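Local coordinates for Lpg0393 helical bundle domain-containing protein (PDB 4R0G), which acts as a guanine-nucleotide exchange factor for the small GTPases Rab5, Rab21 and Rab22, probably through its VPS9-like domain, at residues D60-A65 and F147-E152; C96-T101 and G140-K145. One frame throughout, in Å; residues are numbered along the deposited sequence.

Interaction 1 (D60-A65 and F147-E152); sequences DIKKFA and FTWVKE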
loop_
_atom_site.group_PDB
_atom_site.type_symbol
_atom_site.label_atom_id
_atom_site.label_comp_id
_atom_site.label_asym_id
_atom_site.label_seq_id
_atom_site.Cartn_x
_atom_site.Cartn_y
_atom_site.Cartn_z
ATOM N N ASP A 60 -1.788 25.802 8.776
ATOM C CA ASP A 60 -2.485 24.517 8.926
ATOM C C ASP A 60 -2.441 23.778 7.600
ATOM O O ASP A 60 -2.263 22.563 7.539
ATOM C CB ASP A 60 -3.964 24.718 9.334
ATOM C CG ASP A 60 -4.153 25.070 10.823
ATOM O OD1 ASP A 60 -3.216 25.609 11.465
ATOM O OD2 ASP A 60 -5.269 24.821 11.343
ATOM N N ILE A 61 -2.614 24.542 6.536
ATOM C CA ILE A 61 -2.596 24.016 5.182
ATOM C C ILE A 61 -1.221 23.483 4.816
ATOM O O ILE A 61 -1.097 22.364 4.316
ATOM C CB ILE A 61 -2.993 25.134 4.204
ATOM C CG1 ILE A 61 -4.372 25.641 4.568
ATOM C CG2 ILE A 61 -2.953 24.682 2.767
ATOM C CD1 ILE A 61 -4.738 26.855 3.835
ATOM N N LYS A 62 -0.187 24.281 5.076
ATOM C CA LYS A 62 1.170 23.906 4.674
ATOM C C LYS A 62 1.715 22.666 5.381
ATOM O O LYS A 62 2.491 21.898 4.809
ATOM C CB LYS A 62 2.123 25.100 4.814
ATOM C CG LYS A 62 2.175 25.952 3.556
ATOM C CD LYS A 62 3.294 26.948 3.583
ATOM C CE LYS A 62 3.291 27.794 2.315
ATOM N NZ LYS A 62 4.246 28.955 2.415
ATOM N N LYS A 63 1.307 22.481 6.628
ATOM C CA LYS A 63 1.733 21.315 7.384
ATOM C C LYS A 63 0.943 20.132 6.885
ATOM O O LYS A 63 1.457 19.018 6.770
ATOM C CB LYS A 63 1.564 21.529 8.896
ATOM C CG LYS A 63 2.815 22.059 9.540
ATOM C CD LYS A 63 2.521 22.874 10.786
ATOM C CE LYS A 63 3.718 23.770 11.152
ATOM N NZ LYS A 63 3.482 24.563 12.413
ATOM N N PHE A 64 -0.306 20.382 6.544
ATOM C CA PHE A 64 -1.130 19.305 6.043
ATOM C C PHE A 64 -0.557 18.857 4.693
ATOM O O PHE A 64 -0.706 17.691 4.296
ATOM C CB PHE A 64 -2.590 19.756 5.938
ATOM C CG PHE A 64 -3.497 18.704 5.418
ATOM C CD1 PHE A 64 -3.868 17.636 6.228
ATOM C CD2 PHE A 64 -3.970 18.755 4.098
ATOM C CE1 PHE A 64 -4.707 16.644 5.750
ATOM C CE2 PHE A 64 -4.822 17.755 3.603
ATOM C CZ PHE A 64 -5.182 16.703 4.429
ATOM N N ALA A 65 0.130 19.777 4.007
ATOM C CA ALA A 65 0.750 19.444 2.725
ATOM C C ALA A 65 1.827 18.391 2.953
ATOM O O ALA A 65 1.928 17.412 2.187
ATOM C CB ALA A 65 1.326 20.659 2.054
ATOM N N PHE A 147 -1.927 21.598 -4.184
ATOM C CA PHE A 147 -1.109 20.541 -4.756
ATOM C C PHE A 147 0.284 21.023 -5.157
ATOM O O PHE A 147 1.257 20.265 -5.088
ATOM C CB PHE A 147 -1.851 19.882 -5.906
ATOM C CG PHE A 147 -2.985 19.014 -5.455
ATOM C CD1 PHE A 147 -2.800 18.099 -4.411
ATOM C CD2 PHE A 147 -4.244 19.115 -6.043
ATOM C CE1 PHE A 147 -3.861 17.260 -3.960
ATOM C CE2 PHE A 147 -5.311 18.296 -5.608
ATOM C CZ PHE A 147 -5.115 17.366 -4.558
ATOM N N THR A 148 0.383 22.297 -5.530
ATOM C CA THR A 148 1.686 22.920 -5.768
ATOM C C THR A 148 2.525 22.923 -4.479
ATOM O O THR A 148 3.695 22.528 -4.479
ATOM C CB THR A 148 1.535 24.352 -6.300
ATOM O OG1 THR A 148 0.887 25.138 -5.299
ATOM C CG2 THR A 148 0.698 24.374 -7.582
ATOM N N TRP A 149 1.930 23.378 -3.383
ATOM C CA TRP A 149 2.587 23.273 -2.083
ATOM C C TRP A 149 2.976 21.833 -1.711
ATOM O O TRP A 149 3.898 21.612 -0.919
ATOM C CB TRP A 149 1.711 23.884 -0.990
ATOM C CG TRP A 149 1.577 25.347 -1.155
ATOM C CD1 TRP A 149 2.357 26.145 -1.931
ATOM C CD2 TRP A 149 0.608 26.208 -0.529
ATOM N NE1 TRP A 149 1.941 27.451 -1.832
ATOM C CE2 TRP A 149 0.869 27.519 -0.979
ATOM C CE3 TRP A 149 -0.450 25.995 0.366
ATOM C CZ2 TRP A 149 0.101 28.614 -0.578
ATOM C CZ3 TRP A 149 -1.207 27.080 0.763
ATOM C CH2 TRP A 149 -0.928 28.372 0.288
ATOM N N VAL A 150 2.279 20.855 -2.271
ATOM C CA VAL A 150 2.618 19.476 -1.985
ATOM C C VAL A 150 3.887 19.090 -2.731
ATOM O O VAL A 150 4.815 18.540 -2.132
ATOM C CB VAL A 150 1.446 18.530 -2.255
ATOM C CG1 VAL A 150 1.919 17.082 -2.353
ATOM C CG2 VAL A 150 0.420 18.683 -1.145
ATOM N N LYS A 151 3.947 19.422 -4.019
ATOM C CA LYS A 151 5.190 19.311 -4.783
ATOM C C LYS A 151 6.374 20.043 -4.139
ATOM O O LYS A 151 7.508 19.608 -4.288
ATOM C CB LYS A 151 4.988 19.774 -6.230
ATOM C CG LYS A 151 4.096 18.829 -7.031
ATOM C CD LYS A 151 4.303 18.956 -8.545
ATOM C CE LYS A 151 3.588 17.824 -9.293
ATOM N NZ LYS A 151 3.732 17.924 -10.775
ATOM N N GLU A 152 6.113 21.134 -3.420
ATOM C CA GLU A 152 7.179 21.933 -2.821
ATOM C C GLU A 152 7.523 21.602 -1.389
ATOM O O GLU A 152 8.380 22.272 -0.823
ATOM C CB GLU A 152 6.824 23.418 -2.840
ATOM C CG GLU A 152 6.593 23.987 -4.200
ATOM C CD GLU A 152 5.953 25.355 -4.117
ATOM O OE1 GLU A 152 6.004 25.961 -3.008
ATOM O OE2 GLU A 152 5.386 25.804 -5.148
#
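With its CG anti to the carbonyl carbon (chi1 -67°), the indole of Trp149 reaches across to helix 58-71, where Ile61 and Lys62 receive it on an edge and a face. Ile61 sets CG2 anti to its own backbone N, and that methyl meets the six-membered ring in plane, at 3.6 Å from CZ3 of Trp149. Lys62 instead lays its extended chain over one face of the indole, roughly at right angles to the Trp149 side chain. Its CE stands 4.2 Å from the centroid of the Trp149 five-membered ring, 15° off the normal, a CH-pi contact. The ammonium lies farther out, so any cation-pi attraction is weak at best. One turn on from Ile61, Ala65 lies where the backbones come nearest, its CA 5.1 Å from CA of Val150. Here the small Ala65 directs its CB at the other helix and packs against CG2 of Val150 at 3.9 Å. Leu58 adds to the packing on Trp149, so the indole is bordered by apolar side chains as well as by the exposed lysine. Val150 also touches Tyr68 and Ala69, farther along helix 58-71. The axes approach to 9.2 Å and cross at -53°, an apolar helix-helix packing that joins helix 58-71 to the C-terminal end of helix 132-151 within the all-helical VPS9-like domain.

Interaction 2 (C96-T101 and G140-K145); sequences CMVYLT and GQEQDK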
loop_
_atom_site.group_PDB
_atom_site.type_symbol
_atom_site.label_atom_id
_atom_site.label_comp_id
_atom_site.label_asym_id
_atom_site.label_seq_id
_atom_site.Cartn_x
_atom_site.Cartn_y
_atom_site.Cartn_z
ATOM N N CYS A 96 -12.702 25.121 3.185
ATOM C CA CYS A 96 -12.075 26.053 4.121
ATOM C C CYS A 96 -11.135 27.036 3.385
ATOM O O CYS A 96 -11.142 28.226 3.658
ATOM C CB CYS A 96 -11.322 25.327 5.257
ATOM S SG CYS A 96 -12.346 24.259 6.319
ATOM N N MET A 97 -10.336 26.539 2.448
ATOM C CA MET A 97 -9.456 27.422 1.674
ATOM C C MET A 97 -10.266 28.460 0.911
ATOM O O MET A 97 -9.895 29.628 0.833
ATOM C CB MET A 97 -8.567 26.631 0.721
ATOM C CG MET A 97 -7.538 25.779 1.441
ATOM S SD MET A 97 -6.469 24.808 0.359
ATOM C CE MET A 97 -5.378 26.080 -0.289
ATOM N N VAL A 98 -11.402 28.026 0.383
ATOM C CA VAL A 98 -12.292 28.908 -0.342
ATOM C C VAL A 98 -12.886 29.941 0.596
ATOM O O VAL A 98 -12.880 31.143 0.311
ATOM C CB VAL A 98 -13.397 28.110 -1.018
ATOM C CG1 VAL A 98 -14.443 29.050 -1.656
ATOM C CG2 VAL A 98 -12.765 27.157 -2.016
ATOM N N TYR A 99 -13.394 29.470 1.729
ATOM C CA TYR A 99 -13.990 30.370 2.718
ATOM C C TYR A 99 -12.966 31.351 3.268
ATOM O O TYR A 99 -13.290 32.496 3.525
ATOM C CB TYR A 99 -14.632 29.567 3.832
ATOM C CG TYR A 99 -15.827 28.808 3.337
ATOM C CD1 TYR A 99 -16.532 29.263 2.238
ATOM C CD2 TYR A 99 -16.264 27.644 3.970
ATOM C CE1 TYR A 99 -17.649 28.594 1.786
ATOM C CE2 TYR A 99 -17.375 26.956 3.521
ATOM C CZ TYR A 99 -18.065 27.443 2.426
ATOM O OH TYR A 99 -19.176 26.793 1.933
ATOM N N LEU A 100 -11.723 30.910 3.429
ATOM C CA LEU A 100 -10.672 31.759 3.984
ATOM C C LEU A 100 -10.318 32.857 3.005
ATOM O O LEU A 100 -10.327 34.035 3.360
ATOM C CB LEU A 100 -9.419 30.930 4.284
ATOM C CG LEU A 100 -8.503 31.326 5.456
ATOM C CD1 LEU A 100 -7.161 30.650 5.291
ATOM C CD2 LEU A 100 -8.324 32.828 5.628
ATOM N N THR A 101 -10.002 32.469 1.773
ATOM C CA THR A 101 -9.619 33.448 0.755
ATOM C C THR A 101 -10.697 34.516 0.526
ATOM O O THR A 101 -10.387 35.690 0.331
ATOM C CB THR A 101 -9.268 32.754 -0.565
ATOM O OG1 THR A 101 -8.118 31.925 -0.359
ATOM C CG2 THR A 101 -8.951 33.771 -1.618
ATOM N N GLY A 140 -11.301 24.898 -7.229
ATOM C CA GLY A 140 -10.223 24.375 -8.051
ATOM C C GLY A 140 -8.978 25.212 -7.931
ATOM O O GLY A 140 -7.866 24.715 -7.999
ATOM N N GLN A 141 -9.174 26.504 -7.758
ATOM C CA GLN A 141 -8.067 27.415 -7.589
ATOM C C GLN A 141 -7.330 27.096 -6.325
ATOM O O GLN A 141 -6.108 27.157 -6.289
ATOM C CB GLN A 141 -8.580 28.848 -7.504
ATOM C CG GLN A 141 -9.108 29.343 -8.781
ATOM C CD GLN A 141 -9.592 30.758 -8.698
ATOM O OE1 GLN A 141 -10.012 31.239 -7.622
ATOM N NE2 GLN A 141 -9.547 31.454 -9.841
ATOM N N GLU A 142 -8.079 26.797 -5.273
ATOM C CA GLU A 142 -7.451 26.432 -4.023
ATOM C C GLU A 142 -6.773 25.048 -4.146
ATOM O O GLU A 142 -5.662 24.840 -3.659
ATOM C CB GLU A 142 -8.458 26.494 -2.891
ATOM C CG GLU A 142 -9.002 27.885 -2.640
ATOM C CD GLU A 142 -7.932 28.877 -2.103
ATOM O OE1 GLU A 142 -6.880 28.411 -1.601
ATOM O OE2 GLU A 142 -8.136 30.124 -2.173
ATOM N N GLN A 143 -7.412 24.114 -4.835
ATOM C CA GLN A 143 -6.788 22.817 -5.057
ATOM C C GLN A 143 -5.487 22.935 -5.809
ATOM O O GLN A 143 -4.551 22.177 -5.567
ATOM C CB GLN A 143 -7.707 21.913 -5.849
ATOM C CG GLN A 143 -8.756 21.238 -5.022
ATOM C CD GLN A 143 -9.751 20.505 -5.893
ATOM O OE1 GLN A 143 -9.534 20.342 -7.113
ATOM N NE2 GLN A 143 -10.857 20.060 -5.283
ATOM N N ASP A 144 -5.446 23.850 -6.766
ATOM C CA ASP A 144 -4.222 24.083 -7.498
ATOM C C ASP A 144 -3.173 24.586 -6.529
ATOM O O ASP A 144 -2.118 23.973 -6.399
ATOM C CB ASP A 144 -4.450 25.065 -8.654
ATOM C CG ASP A 144 -5.121 24.402 -9.860
ATOM O OD1 ASP A 144 -4.984 23.164 -10.018
ATOM O OD2 ASP A 144 -5.782 25.120 -10.652
ATOM N N LYS A 145 -3.509 25.661 -5.816
ATOM C CA LYS A 145 -2.638 26.338 -4.827
ATOM C C LYS A 145 -2.058 25.339 -3.829
ATOM O O LYS A 145 -0.919 25.483 -3.366
ATOM C CB LYS A 145 -3.425 27.448 -4.087
ATOM C CG LYS A 145 -2.627 28.596 -3.481
ATOM C CD LYS A 145 -3.583 29.724 -2.956
ATOM C CE LYS A 145 -3.639 29.838 -1.405
ATOM N NZ LYS A 145 -4.861 30.515 -0.772
#
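OG1 of Thr101 donates a 2.6 Å hydrogen bond to OE2 of Glu142, coming from above the carboxylate plane, 38° out of it. The other oxygen, OE1 of Glu142, accepts NZ of Lys145 at 3.0 Å through its syn lone pair, the salt bridge of a residue pair spaced i to i+3. Two different partners thus restrain the rotation of the group, and the lysine would be expected to stabilise the negative charge of this buried glutamate. Helix 80-101 ends at this point, and helix 132-151 crosses it at 104°, close to perpendicular, with axes 9.2 Å apart; the crossing ties two helices of the VPS9-like helical domain together near the C-terminal end of the first. The aliphatic part of Glu142 takes part in the packing as well. Its CG lies 3.6 Å from CB of Met97, while CG2 of Val98 packs against the same Glu142 CG at 3.9 Å. The bend at chi2 (-67°) then turns the carboxylate toward Thr101 and the side of Met97. Met97 crosses the glutamate obliquely, and a bend at its last torsion places its terminal methyl beside OE1 and the backbone O of Glu142. That methyl also approaches CE of Lys145, so the methionine borders the ion pair. Val98 additionally touches Phe138 and Leu139, which precede Glu142 in helix 132-151, and Leu130 in the loop before it, which extends the apolar packing beyond Glu142.

How the interactions relate
Helix 132-151 is common to both interactions: its C-terminal end packs on helix 58-71 in interaction 1, and its middle crosses helix 80-101 in interaction 2. The two centres lie about 12 Å apart, and the contacts meet where CD1 of Ile61 comes within 3.8 Å of CG of Met97, so the three helices form one continuous packing. Along the chain, interaction 2 is nested inside the loop closed by interaction 1. Interaction 1 is partly buried and apolar, with an exposed lysine on its outer side; interaction 2, though more buried, centres on a carboxylate that a threonine hydroxyl and a lysine ammonium satisfy.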